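Local coordinates for protein oxidoreductase (Thermotoga maritima, PDB 1ZH8) that probably catalyses NADP-dependent oxidation of an alcohol group or the reverse reduction, as a member of the GFO/IDH/MocA family of Rossmann-fold oxidoreductases, at residues 19-24 with 43-48; 140-145 with 200-205; 144-149 with 286-291. All blocks are in the same frame, centred on the assembly; numbering follows the deposited sequence.

Contact 1 (19-24 with 43-48)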
loop_
_atom_site.group_PDB
_atom_site.type_symbol
_atom_site.label_atom_id
_atom_site.label_comp_id
_atom_site.label_asym_id
_atom_site.label_seq_id
_atom_site.Cartn_x
_atom_site.Cartn_y
_atom_site.Cartn_z
ATOM N N ILE A 19 43.359 -8.349 9.651
ATOM C CA ILE A 19 42.495 -8.680 10.770
ATOM C C ILE A 19 42.386 -10.197 10.859
ATOM O O ILE A 19 41.880 -10.836 9.930
ATOM C CB ILE A 19 41.106 -8.050 10.597
ATOM C CG1 ILE A 19 41.201 -6.517 10.661
ATOM C CG2 ILE A 19 40.120 -8.560 11.648
ATOM C CD1 ILE A 19 39.825 -5.793 10.489
ATOM N N ARG A 20 42.879 -10.767 11.960
ATOM C CA ARG A 20 42.751 -12.203 12.236
ATOM C C ARG A 20 41.331 -12.468 12.692
ATOM O O ARG A 20 40.870 -11.908 13.691
ATOM C CB ARG A 20 43.763 -12.661 13.289
ATOM C CG ARG A 20 45.240 -12.530 12.846
ATOM C CD ARG A 20 46.195 -12.791 14.010
ATOM N NE ARG A 20 45.797 -12.035 15.202
ATOM C CZ ARG A 20 45.980 -12.423 16.464
ATOM N NH1 ARG A 20 46.571 -13.583 16.766
ATOM N NH2 ARG A 20 45.557 -11.635 17.439
ATOM N N LEU A 21 40.629 -13.299 11.936
ATOM C CA LEU A 21 39.192 -13.405 12.065
ATOM C C LEU A 21 38.773 -14.819 12.399
ATOM O O LEU A 21 39.269 -15.766 11.793
ATOM C CB LEU A 21 38.554 -12.995 10.745
ATOM C CG LEU A 21 37.050 -12.813 10.649
ATOM C CD1 LEU A 21 36.612 -11.590 11.439
ATOM C CD2 LEU A 21 36.673 -12.645 9.189
ATOM N N GLY A 22 37.860 -14.954 13.359
ATOM C CA GLY A 22 37.279 -16.244 13.733
ATOM C C GLY A 22 35.850 -16.330 13.235
ATOM O O GLY A 22 35.050 -15.399 13.431
ATOM N N ILE A 23 35.532 -17.427 12.549
ATOM C CA ILE A 23 34.181 -17.663 12.048
ATOM C C ILE A 23 33.400 -18.469 13.076
ATOM O O ILE A 23 33.868 -19.511 13.519
ATOM C CB ILE A 23 34.208 -18.427 10.725
ATOM C CG1 ILE A 23 35.192 -17.775 9.726
ATOM C CG2 ILE A 23 32.800 -18.582 10.172
ATOM C CD1 ILE A 23 34.895 -16.336 9.290
ATOM N N VAL A 24 32.235 -17.980 13.487
ATOM C CA VAL A 24 31.436 -18.675 14.492
ATOM C C VAL A 24 30.049 -18.952 13.933
ATOM O O VAL A 24 29.278 -18.025 13.668
ATOM C CB VAL A 24 31.276 -17.866 15.806
ATOM C CG1 VAL A 24 30.545 -18.730 16.879
ATOM C CG2 VAL A 24 32.620 -17.323 16.319
ATOM N N HIS A 43 43.657 -9.828 1.345
ATOM C CA HIS A 43 44.662 -8.834 1.669
ATOM C C HIS A 43 44.309 -8.080 2.961
ATOM O O HIS A 43 45.163 -7.388 3.524
ATOM C CB HIS A 43 44.888 -7.882 0.495
ATOM C CG HIS A 43 43.650 -7.182 0.045
ATOM N ND1 HIS A 43 42.663 -7.812 -0.680
ATOM C CD2 HIS A 43 43.234 -5.904 0.219
ATOM C CE1 HIS A 43 41.687 -6.954 -0.928
ATOM N NE2 HIS A 43 42.008 -5.791 -0.389
ATOM N N LEU A 44 43.065 -8.237 3.433
ATOM C CA LEU A 44 42.576 -7.553 4.643
ATOM C C LEU A 44 42.275 -8.494 5.830
ATOM O O LEU A 44 42.395 -8.101 7.006
ATOM C CB LEU A 44 41.318 -6.730 4.332
ATOM C CG LEU A 44 41.238 -5.713 3.179
ATOM C CD1 LEU A 44 39.859 -5.056 3.202
ATOM C CD2 LEU A 44 42.333 -4.664 3.266
ATOM N N PHE A 45 41.878 -9.726 5.506
ATOM C CA PHE A 45 41.441 -10.700 6.499
ATOM C C PHE A 45 42.195 -12.011 6.384
ATOM O O PHE A 45 42.492 -12.475 5.278
ATOM C CB PHE A 45 39.939 -10.973 6.349
ATOM C CG PHE A 45 39.086 -9.778 6.615
ATOM C CD1 PHE A 45 38.762 -9.421 7.918
ATOM C CD2 PHE A 45 38.637 -8.981 5.569
ATOM C CE1 PHE A 45 37.995 -8.305 8.176
ATOM C CE2 PHE A 45 37.845 -7.861 5.812
ATOM C CZ PHE A 45 37.527 -7.516 7.107
ATOM N N GLU A 46 42.497 -12.598 7.535
ATOM C CA GLU A 46 42.921 -13.975 7.584
ATOM C C GLU A 46 42.015 -14.746 8.541
ATOM O O GLU A 46 41.814 -14.347 9.706
ATOM C CB GLU A 46 44.379 -14.099 8.025
ATOM C CG GLU A 46 44.973 -15.500 7.757
ATOM C CD GLU A 46 46.255 -15.775 8.532
ATOM O OE1 GLU A 46 46.565 -15.034 9.491
ATOM O OE2 GLU A 46 46.958 -16.745 8.182
ATOM N N ILE A 47 41.463 -15.850 8.046
ATOM C CA ILE A 47 40.659 -16.720 8.896
ATOM C C ILE A 47 41.573 -17.698 9.599
ATOM O O ILE A 47 42.178 -18.561 8.981
ATOM C CB ILE A 47 39.575 -17.424 8.111
ATOM C CG1 ILE A 47 38.612 -16.365 7.538
ATOM C CG2 ILE A 47 38.874 -18.466 8.999
ATOM C CD1 ILE A 47 37.730 -16.854 6.424
ATOM N N THR A 48 41.682 -17.520 10.903
ATOM C CA THR A 48 42.614 -18.256 11.718
ATOM C C THR A 48 41.916 -19.249 12.649
ATOM O O THR A 48 42.576 -20.141 13.192
ATOM C CB THR A 48 43.400 -17.294 12.595
ATOM O OG1 THR A 48 42.479 -16.451 13.310
ATOM C CG2 THR A 48 44.311 -16.436 11.745
#
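I19, R20 and L21 pair in parallel with F45, E46 and I47, and four backbone hydrogen bonds fasten the strands: I19 N to L44 O, E46 N to I19 O (3.0 Å), L21 N to E46 O (2.7 Å) and T48 N to L21 O. The axes of the two short segments still diverge by 46°, a strong twist. I19, L21, F45 and I47 share one face of the sheet. With CG held beside its own backbone N (chi1 -64°), F45 lays its ring alongside I19, and its CD1 comes to 3.8 Å from I19 CB. The same CD1 meets a branch of L21, CD2, at 4.0 Å. Further along, I23 leans its end toward I47, CG1 standing 3.8 Å from CG2. R20 and E46 lie on the other face, where the first carbons of R20 slant across T48, CB lying 4.0 Å from OG1. R20 NE and E46 OE1 are 6.5 Å apart, not in contact; the guanidinium has its salt bridge with D84 and a hydrogen bond to G81 O, while T48 OG1 is hydrogen-bonded to L82 O. This is the opening beta-alpha-beta crossover of the Rossmann fold. Its connecting helix 28-39 lays L38 over L21, I23, F45 and I47; helix 290-303 packs on I19 and F45, and strand 85-88 flanks 19-24 on its other side.

Contact 2 (140-145 with 200-205). With NAP (NADP nicotinamide-adenine-dinucleotide phosphate), chain D; EDO (1,2-ethanediol), chain E.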
loop_
_atom_site.group_PDB
_atom_site.type_symbol
_atom_site.label_atom_id
_atom_site.label_comp_id
_atom_site.label_asym_id
_atom_site.label_seq_id
_atom_site.Cartn_x
_atom_site.Cartn_y
_atom_site.Cartn_z
ATOM N N GLU A 140 24.512 -5.299 8.084
ATOM C CA GLU A 140 23.288 -5.084 7.362
ATOM C C GLU A 140 23.713 -4.769 5.963
ATOM O O GLU A 140 24.057 -3.622 5.645
ATOM C CB GLU A 140 22.491 -3.939 7.985
ATOM C CG GLU A 140 21.279 -3.519 7.166
ATOM C CD GLU A 140 20.478 -4.712 6.654
ATOM O OE1 GLU A 140 19.709 -5.296 7.446
ATOM O OE2 GLU A 140 20.639 -5.071 5.461
ATOM N N ASN A 141 23.743 -5.792 5.123
ATOM C CA ASN A 141 24.342 -5.617 3.799
ATOM C C ASN A 141 23.531 -4.698 2.864
ATOM O O ASN A 141 24.102 -4.062 1.982
ATOM C CB ASN A 141 24.643 -6.963 3.145
ATOM C CG ASN A 141 23.398 -7.767 2.924
ATOM O OD1 ASN A 141 22.724 -8.168 3.879
ATOM N ND2 ASN A 141 23.049 -7.958 1.680
ATOM N N PHE A 142 22.224 -4.580 3.077
ATOM C CA PHE A 142 21.409 -3.622 2.291
ATOM C C PHE A 142 21.885 -2.163 2.392
ATOM O O PHE A 142 21.589 -1.363 1.514
ATOM C CB PHE A 142 19.907 -3.729 2.626
ATOM C CG PHE A 142 19.164 -4.802 1.837
ATOM C CD1 PHE A 142 19.710 -6.081 1.660
ATOM C CD2 PHE A 142 17.909 -4.523 1.275
ATOM C CE1 PHE A 142 19.021 -7.080 0.916
ATOM C CE2 PHE A 142 17.208 -5.501 0.522
ATOM C CZ PHE A 142 17.768 -6.788 0.349
ATOM N N ARG A 143 22.627 -1.816 3.444
ATOM C CA ARG A 143 23.256 -0.490 3.531
ATOM C C ARG A 143 24.426 -0.313 2.579
ATOM O O ARG A 143 25.035 0.757 2.512
ATOM C CB ARG A 143 23.742 -0.215 4.946
ATOM C CG ARG A 143 22.932 0.800 5.641
ATOM C CD ARG A 143 23.167 0.705 7.125
ATOM N NE ARG A 143 21.849 0.716 7.679
ATOM C CZ ARG A 143 21.419 -0.034 8.669
ATOM N NH1 ARG A 143 22.210 -0.876 9.302
ATOM N NH2 ARG A 143 20.160 0.096 9.027
ATOM N N HIS A 144 24.757 -1.374 1.858
ATOM C CA HIS A 144 25.920 -1.327 0.994
ATOM C C HIS A 144 25.547 -1.691 -0.422
ATOM O O HIS A 144 26.440 -1.977 -1.217
ATOM C CB HIS A 144 26.985 -2.300 1.499
ATOM C CG HIS A 144 27.420 -2.049 2.908
ATOM N ND1 HIS A 144 28.548 -1.319 3.218
ATOM C CD2 HIS A 144 26.891 -2.443 4.087
ATOM C CE1 HIS A 144 28.695 -1.272 4.529
ATOM N NE2 HIS A 144 27.706 -1.952 5.080
ATOM N N VAL A 145 24.241 -1.698 -0.727
ATOM C CA VAL A 145 23.766 -2.094 -2.053
ATOM C C VAL A 145 23.744 -0.850 -2.977
ATOM O O VAL A 145 23.075 0.129 -2.677
ATOM C CB VAL A 145 22.385 -2.858 -1.971
ATOM C CG1 VAL A 145 21.764 -3.083 -3.355
ATOM C CG2 VAL A 145 22.520 -4.230 -1.218
ATOM N N GLY A 200 12.853 -8.546 6.966
ATOM C CA GLY A 200 12.341 -7.170 7.083
ATOM C C GLY A 200 13.379 -6.110 7.428
ATOM O O GLY A 200 13.342 -4.987 6.870
ATOM N N VAL A 201 14.319 -6.441 8.324
ATOM C CA VAL A 201 15.400 -5.505 8.635
ATOM C C VAL A 201 16.143 -4.994 7.358
ATOM O O VAL A 201 16.451 -3.815 7.249
ATOM C CB VAL A 201 16.329 -6.014 9.772
ATOM C CG1 VAL A 201 15.516 -6.161 11.057
ATOM C CG2 VAL A 201 17.021 -7.347 9.407
ATOM N N HIS A 202 16.361 -5.866 6.375
ATOM C CA HIS A 202 16.919 -5.430 5.080
ATOM C C HIS A 202 16.103 -4.312 4.444
ATOM O O HIS A 202 16.642 -3.259 4.063
ATOM C CB HIS A 202 16.976 -6.587 4.080
ATOM C CG HIS A 202 17.940 -7.653 4.459
ATOM N ND1 HIS A 202 19.279 -7.401 4.672
ATOM C CD2 HIS A 202 17.766 -8.977 4.663
ATOM C CE1 HIS A 202 19.889 -8.530 4.992
ATOM N NE2 HIS A 202 18.992 -9.501 4.995
ATOM N N HIS A 203 14.800 -4.545 4.329
ATOM C CA HIS A 203 13.916 -3.567 3.723
ATOM C C HIS A 203 13.850 -2.236 4.513
ATOM O O HIS A 203 13.879 -1.152 3.913
ATOM C CB HIS A 203 12.552 -4.207 3.461
ATOM C CG HIS A 203 12.650 -5.609 2.915
ATOM N ND1 HIS A 203 11.888 -6.655 3.395
ATOM C CD2 HIS A 203 13.474 -6.149 1.981
ATOM C CE1 HIS A 203 12.215 -7.769 2.760
ATOM N NE2 HIS A 203 13.173 -7.490 1.894
ATOM N N ALA A 204 13.815 -2.297 5.843
ATOM C CA ALA A 204 13.829 -1.073 6.639
ATOM C C ALA A 204 15.149 -0.333 6.428
ATOM O O ALA A 204 15.183 0.911 6.311
ATOM C CB ALA A 204 13.622 -1.394 8.126
ATOM N N ALA A 205 16.242 -1.099 6.360
ATOM C CA ALA A 205 17.538 -0.493 6.145
ATOM C C ALA A 205 17.502 0.343 4.856
ATOM O O ALA A 205 17.856 1.539 4.858
ATOM C CB ALA A 205 18.626 -1.548 6.109
HETATM P PA NAP D . 22.067 -21.506 9.631
HETATM O O1A NAP D . 22.363 -22.178 8.339
HETATM O O2A NAP D . 21.189 -22.289 10.515
HETATM O O5B NAP D . 23.460 -21.111 10.319
HETATM C C5B NAP D . 23.573 -21.067 11.723
HETATM C C4B NAP D . 24.865 -21.762 12.108
HETATM O O4B NAP D . 25.144 -21.552 13.486
HETATM C C3B NAP D . 24.782 -23.271 11.910
HETATM O O3B NAP D . 26.058 -23.656 11.487
HETATM C C2B NAP D . 24.511 -23.746 13.327
HETATM O O2B NAP D . 24.688 -25.092 13.756
HETATM C C1B NAP D . 25.414 -22.806 14.095
HETATM N N9A NAP D . 25.071 -22.790 15.515
HETATM C C8A NAP D . 23.832 -22.959 16.092
HETATM N N7A NAP D . 23.976 -22.852 17.432
HETATM C C5A NAP D . 25.287 -22.623 17.708
HETATM C C6A NAP D . 25.993 -22.441 18.890
HETATM N N6A NAP D . 25.378 -22.494 20.059
HETATM N N1A NAP D . 27.342 -22.203 18.855
HETATM C C2A NAP D . 27.996 -22.166 17.647
HETATM N N3A NAP D . 27.308 -22.354 16.475
HETATM C C4A NAP D . 25.979 -22.576 16.508
HETATM O O3 NAP D . 21.347 -20.111 9.330
HETATM P PN NAP D . 21.965 -18.957 8.397
HETATM O O1N NAP D . 23.408 -19.149 8.045
HETATM O O2N NAP D . 20.910 -18.811 7.404
HETATM O O5D NAP D . 21.914 -17.636 9.320
HETATM C C5D NAP D . 22.891 -17.304 10.290
HETATM C C4D NAP D . 22.899 -15.789 10.483
HETATM O O4D NAP D . 23.136 -15.170 9.225
HETATM C C3D NAP D . 21.536 -15.287 10.969
HETATM O O3D NAP D . 21.691 -14.282 11.944
HETATM C C2D NAP D . 20.878 -14.697 9.745
HETATM O O2D NAP D . 19.996 -13.639 10.055
HETATM C C1D NAP D . 22.086 -14.254 8.934
HETATM N N1N NAP D . 21.774 -14.229 7.507
HETATM C C2N NAP D . 21.920 -13.048 6.838
HETATM C C3N NAP D . 21.626 -12.959 5.474
HETATM C C7N NAP D . 21.998 -11.725 4.690
HETATM O O7N NAP D . 21.634 -11.712 3.330
HETATM N N7N NAP D . 22.652 -10.694 5.258
HETATM C C4N NAP D . 21.185 -14.104 4.796
HETATM C C5N NAP D . 21.051 -15.316 5.486
HETATM C C6N NAP D . 21.349 -15.366 6.851
HETATM P P2B NAP D . 25.494 -26.339 13.134
HETATM O O1X NAP D . 26.951 -26.317 13.543
HETATM O O2X NAP D . 25.431 -26.334 11.623
HETATM O O3X NAP D . 24.794 -27.551 13.711
HETATM C C1 EDO E . 29.894 2.608 1.424
HETATM O O1 EDO E . 29.765 1.171 1.394
HETATM C C2 EDO E . 29.146 3.214 0.237
HETATM O O2 EDO E . 29.066 4.637 0.395
HETATM O O HOH W 1 19.818 2.292 6.495
#
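E140 and H202 meet because the glutamate chain, extended at its first torsion, folds back at chi2 (44°), while the imidazole stays beside its own backbone N (chi1 -67°). H202 ND1 donates to E140 OE2 at 2.8 Å; OE2 receives it on its syn lone pair, lying somewhat outside the imidazole plane, and the carboxylate stands nearly perpendicular to the ring (89°). The anti lone pair of OE2 takes F142 N at 2.9 Å, so two donors grip one buried oxygen. F142 closes over the histidine, H202 CB sitting 3.4 Å from the centroid of its ring in a CH-pi contact. One turn on along the helix, A205 CB packs 3.5 Å from E140 CG and lies over one face of the R143 guanidinium, whose NH2 forms a salt bridge with D319. A leucine in place of E140 would probably leave H202 ND1 and F142 N without their common acceptor and the imidazole less firmly fixed in its rotation. Beside the ring, N141 OD1 accepts from the NADP carboxamide N7N at 2.9 Å. The geometry is consistent with the glutamate acting as a second-shell residue that orients H202 beside the nicotinamide amide in the cofactor pocket.

Contact 3 (144-149 with 286-291). With NAP (NADP nicotinamide-adenine-dinucleotide phosphate), chain D; EDO (1,2-ethanediol), chain E.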
loop_
_atom_site.group_PDB
_atom_site.type_symbol
_atom_site.label_atom_id
_atom_site.label_comp_id
_atom_site.label_asym_id
_atom_site.label_seq_id
_atom_site.Cartn_x
_atom_site.Cartn_y
_atom_site.Cartn_z
ATOM N N HIS A 144 24.757 -1.374 1.858
ATOM C CA HIS A 144 25.920 -1.327 0.994
ATOM C C HIS A 144 25.547 -1.691 -0.422
ATOM O O HIS A 144 26.440 -1.977 -1.217
ATOM C CB HIS A 144 26.985 -2.300 1.499
ATOM C CG HIS A 144 27.420 -2.049 2.908
ATOM N ND1 HIS A 144 28.548 -1.319 3.218
ATOM C CD2 HIS A 144 26.891 -2.443 4.087
ATOM C CE1 HIS A 144 28.695 -1.272 4.529
ATOM N NE2 HIS A 144 27.706 -1.952 5.080
ATOM N N VAL A 145 24.241 -1.698 -0.727
ATOM C CA VAL A 145 23.766 -2.094 -2.053
ATOM C C VAL A 145 23.744 -0.850 -2.977
ATOM O O VAL A 145 23.075 0.129 -2.677
ATOM C CB VAL A 145 22.385 -2.858 -1.971
ATOM C CG1 VAL A 145 21.764 -3.083 -3.355
ATOM C CG2 VAL A 145 22.520 -4.230 -1.218
ATOM N N PRO A 146 24.501 -0.864 -4.082
ATOM C CA PRO A 146 24.638 0.404 -4.843
ATOM C C PRO A 146 23.332 0.998 -5.388
ATOM O O PRO A 146 23.186 2.220 -5.405
ATOM C CB PRO A 146 25.600 0.048 -5.980
ATOM C CG PRO A 146 25.591 -1.458 -6.048
ATOM C CD PRO A 146 25.293 -1.959 -4.669
ATOM N N ALA A 147 22.384 0.150 -5.787
ATOM C CA ALA A 147 21.090 0.607 -6.288
ATOM C C ALA A 147 20.414 1.531 -5.299
ATOM O O ALA A 147 19.790 2.527 -5.700
ATOM C CB ALA A 147 20.180 -0.572 -6.592
ATOM N N PHE A 148 20.522 1.197 -4.015
ATOM C CA PHE A 148 19.888 2.006 -2.966
ATOM C C PHE A 148 20.628 3.336 -2.792
ATOM O O PHE A 148 19.992 4.383 -2.662
ATOM C CB PHE A 148 19.762 1.243 -1.631
ATOM C CG PHE A 148 19.005 -0.060 -1.740
ATOM C CD1 PHE A 148 17.870 -0.163 -2.539
ATOM C CD2 PHE A 148 19.425 -1.178 -1.044
ATOM C CE1 PHE A 148 17.176 -1.348 -2.641
ATOM C CE2 PHE A 148 18.729 -2.388 -1.148
ATOM C CZ PHE A 148 17.606 -2.467 -1.940
ATOM N N TRP A 149 21.957 3.300 -2.833
ATOM C CA TRP A 149 22.728 4.542 -2.815
ATOM C C TRP A 149 22.370 5.441 -3.994
ATOM O O TRP A 149 22.145 6.641 -3.799
ATOM C CB TRP A 149 24.238 4.295 -2.718
ATOM C CG TRP A 149 24.597 3.925 -1.323
ATOM C CD1 TRP A 149 24.642 2.654 -0.785
ATOM C CD2 TRP A 149 24.884 4.824 -0.243
ATOM N NE1 TRP A 149 24.961 2.711 0.549
ATOM C CE2 TRP A 149 25.121 4.025 0.913
ATOM C CE3 TRP A 149 24.987 6.222 -0.138
ATOM C CZ2 TRP A 149 25.464 4.582 2.151
ATOM C CZ3 TRP A 149 25.323 6.779 1.091
ATOM C CH2 TRP A 149 25.561 5.956 2.225
ATOM N N PRO A 286 25.952 -0.537 -11.857
ATOM C CA PRO A 286 27.035 -1.531 -11.934
ATOM C C PRO A 286 26.968 -2.408 -10.699
ATOM O O PRO A 286 26.822 -1.899 -9.568
ATOM C CB PRO A 286 28.315 -0.687 -11.907
ATOM C CG PRO A 286 27.886 0.712 -12.252
ATOM C CD PRO A 286 26.462 0.847 -11.790
ATOM N N GLN A 287 27.042 -3.717 -10.922
ATOM C CA GLN A 287 26.845 -4.692 -9.856
ATOM C C GLN A 287 28.010 -4.787 -8.872
ATOM O O GLN A 287 29.158 -4.570 -9.248
ATOM C CB GLN A 287 26.493 -6.064 -10.443
ATOM C CG GLN A 287 25.032 -6.146 -10.889
ATOM C CD GLN A 287 24.064 -5.497 -9.886
ATOM O OE1 GLN A 287 24.031 -5.847 -8.692
ATOM N NE2 GLN A 287 23.283 -4.539 -10.371
ATOM N N GLU A 288 27.694 -5.093 -7.611
ATOM C CA GLU A 288 28.705 -5.225 -6.556
ATOM C C GLU A 288 28.321 -6.263 -5.518
ATOM O O GLU A 288 27.156 -6.572 -5.341
ATOM C CB GLU A 288 28.908 -3.894 -5.847
ATOM C CG GLU A 288 29.446 -2.800 -6.717
ATOM C CD GLU A 288 30.094 -1.719 -5.909
ATOM O OE1 GLU A 288 31.136 -2.000 -5.267
ATOM O OE2 GLU A 288 29.559 -0.591 -5.921
ATOM N N ASN A 289 29.307 -6.799 -4.820
ATOM C CA ASN A 289 29.028 -7.743 -3.757
ATOM C C ASN A 289 28.907 -6.926 -2.478
ATOM O O ASN A 289 29.886 -6.329 -2.040
ATOM C CB ASN A 289 30.139 -8.809 -3.668
ATOM C CG ASN A 289 29.898 -9.818 -2.552
ATOM O OD1 ASN A 289 29.501 -9.458 -1.433
ATOM N ND2 ASN A 289 30.136 -11.085 -2.847
ATOM N N SER A 290 27.708 -6.874 -1.899
ATOM C CA SER A 290 27.469 -6.075 -0.703
ATOM C C SER A 290 28.104 -6.659 0.560
ATOM O O SER A 290 28.485 -5.908 1.462
ATOM C CB SER A 290 25.963 -5.856 -0.484
ATOM O OG SER A 290 25.261 -7.090 -0.405
ATOM N N TYR A 291 28.209 -7.988 0.632
ATOM C CA TYR A 291 28.907 -8.651 1.736
ATOM C C TYR A 291 30.381 -8.283 1.716
ATOM O O TYR A 291 30.982 -8.013 2.753
ATOM C CB TYR A 291 28.737 -10.172 1.649
ATOM C CG TYR A 291 27.290 -10.574 1.583
ATOM C CD1 TYR A 291 26.510 -10.597 2.743
ATOM C CD2 TYR A 291 26.681 -10.880 0.357
ATOM C CE1 TYR A 291 25.165 -10.934 2.693
ATOM C CE2 TYR A 291 25.325 -11.226 0.294
ATOM C CZ TYR A 291 24.584 -11.248 1.471
ATOM O OH TYR A 291 23.266 -11.604 1.448
HETATM P PA NAP D . 22.067 -21.506 9.631
HETATM O O1A NAP D . 22.363 -22.178 8.339
HETATM O O2A NAP D . 21.189 -22.289 10.515
HETATM O O5B NAP D . 23.460 -21.111 10.319
HETATM C C5B NAP D . 23.573 -21.067 11.723
HETATM C C4B NAP D . 24.865 -21.762 12.108
HETATM O O4B NAP D . 25.144 -21.552 13.486
HETATM C C3B NAP D . 24.782 -23.271 11.910
HETATM O O3B NAP D . 26.058 -23.656 11.487
HETATM C C2B NAP D . 24.511 -23.746 13.327
HETATM O O2B NAP D . 24.688 -25.092 13.756
HETATM C C1B NAP D . 25.414 -22.806 14.095
HETATM N N9A NAP D . 25.071 -22.790 15.515
HETATM C C8A NAP D . 23.832 -22.959 16.092
HETATM N N7A NAP D . 23.976 -22.852 17.432
HETATM C C5A NAP D . 25.287 -22.623 17.708
HETATM C C6A NAP D . 25.993 -22.441 18.890
HETATM N N6A NAP D . 25.378 -22.494 20.059
HETATM N N1A NAP D . 27.342 -22.203 18.855
HETATM C C2A NAP D . 27.996 -22.166 17.647
HETATM N N3A NAP D . 27.308 -22.354 16.475
HETATM C C4A NAP D . 25.979 -22.576 16.508
HETATM O O3 NAP D . 21.347 -20.111 9.330
HETATM P PN NAP D . 21.965 -18.957 8.397
HETATM O O1N NAP D . 23.408 -19.149 8.045
HETATM O O2N NAP D . 20.910 -18.811 7.404
HETATM O O5D NAP D . 21.914 -17.636 9.320
HETATM C C5D NAP D . 22.891 -17.304 10.290
HETATM C C4D NAP D . 22.899 -15.789 10.483
HETATM O O4D NAP D . 23.136 -15.170 9.225
HETATM C C3D NAP D . 21.536 -15.287 10.969
HETATM O O3D NAP D . 21.691 -14.282 11.944
HETATM C C2D NAP D . 20.878 -14.697 9.745
HETATM O O2D NAP D . 19.996 -13.639 10.055
HETATM C C1D NAP D . 22.086 -14.254 8.934
HETATM N N1N NAP D . 21.774 -14.229 7.507
HETATM C C2N NAP D . 21.920 -13.048 6.838
HETATM C C3N NAP D . 21.626 -12.959 5.474
HETATM C C7N NAP D . 21.998 -11.725 4.690
HETATM O O7N NAP D . 21.634 -11.712 3.330
HETATM N N7N NAP D . 22.652 -10.694 5.258
HETATM C C4N NAP D . 21.185 -14.104 4.796
HETATM C C5N NAP D . 21.051 -15.316 5.486
HETATM C C6N NAP D . 21.349 -15.366 6.851
HETATM P P2B NAP D . 25.494 -26.339 13.134
HETATM O O1X NAP D . 26.951 -26.317 13.543
HETATM O O2X NAP D . 25.431 -26.334 11.623
HETATM O O3X NAP D . 24.794 -27.551 13.711
HETATM C C1 EDO E . 29.894 2.608 1.424
HETATM O O1 EDO E . 29.765 1.171 1.394
HETATM C C2 EDO E . 29.146 3.214 0.237
HETATM O O2 EDO E . 29.066 4.637 0.395
#
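V145 and H144 rest against S290 where two helix starts meet, V145 holding the N-cap position of helix 146-156 and N289 that of helix 290-303. The case illustrates how two helix N-termini can pack with no hydrogen bond between the segments that carry them. The buried half centres on S290 and H144. S290 CB meets V145 CG2 at 3.9 Å, and the carbonyl O of S290 lies 3.9 Å from H144 CB. S290 OG, held between its own backbone N and carbonyl carbon (chi1 56°), is thereby directed to N141 ND2, with which it hydrogen-bonds. On the N289 side the cap is formed by OD1, which accepts from Q292 N in the first turn of the helix.

The outer half differs in exposure rather than in distance, P286 and E288 both lying on the solvent side. P146, the first residue of its helix, spreads its ring against the incoming chain: CG stands 3.8 Å from P286 O, while CB is 4.0 Å from E288 OE2. The E288 side chain runs obliquely to the proline, and its ion pair with K293 is long and weak. An ethanediol, probably from the crystallisation liquor, lies nearby, its O1 in a weak bond with H144 ND1 at 3.3 Å and its O2 over one face of the W149 ring. Just beyond S290 the helix enters the cofactor pocket, where Y291 turns its ring edge to the NADP carboxamide: OH donates to O7N over a distance modelled as 2.5 Å, doubtful as an exact length, and CE1 lies 3.6 Å from N7N.

How the contacts relate
Contact 1 comes first along the chain and is complete before the other two open from a common stretch around H144 and V145. It lies in the parallel sheet of the Rossmann domain, its centre about 24 Å from that of contact 2 and about 23 Å from that of contact 3. Contacts 2 and 3 have centres about 11 Å apart and touch: R143 O faces W149 NE1, and the F142 and F148 rings meet. Contact 2 ties the end of the Rossmann part, just after strand 136-139, to helix 195-211 of the C-terminal part beside the nicotinamide. Helix 290-303, which begins in contact 3, also packs on contact 1, spanning from the sheet to the pocket.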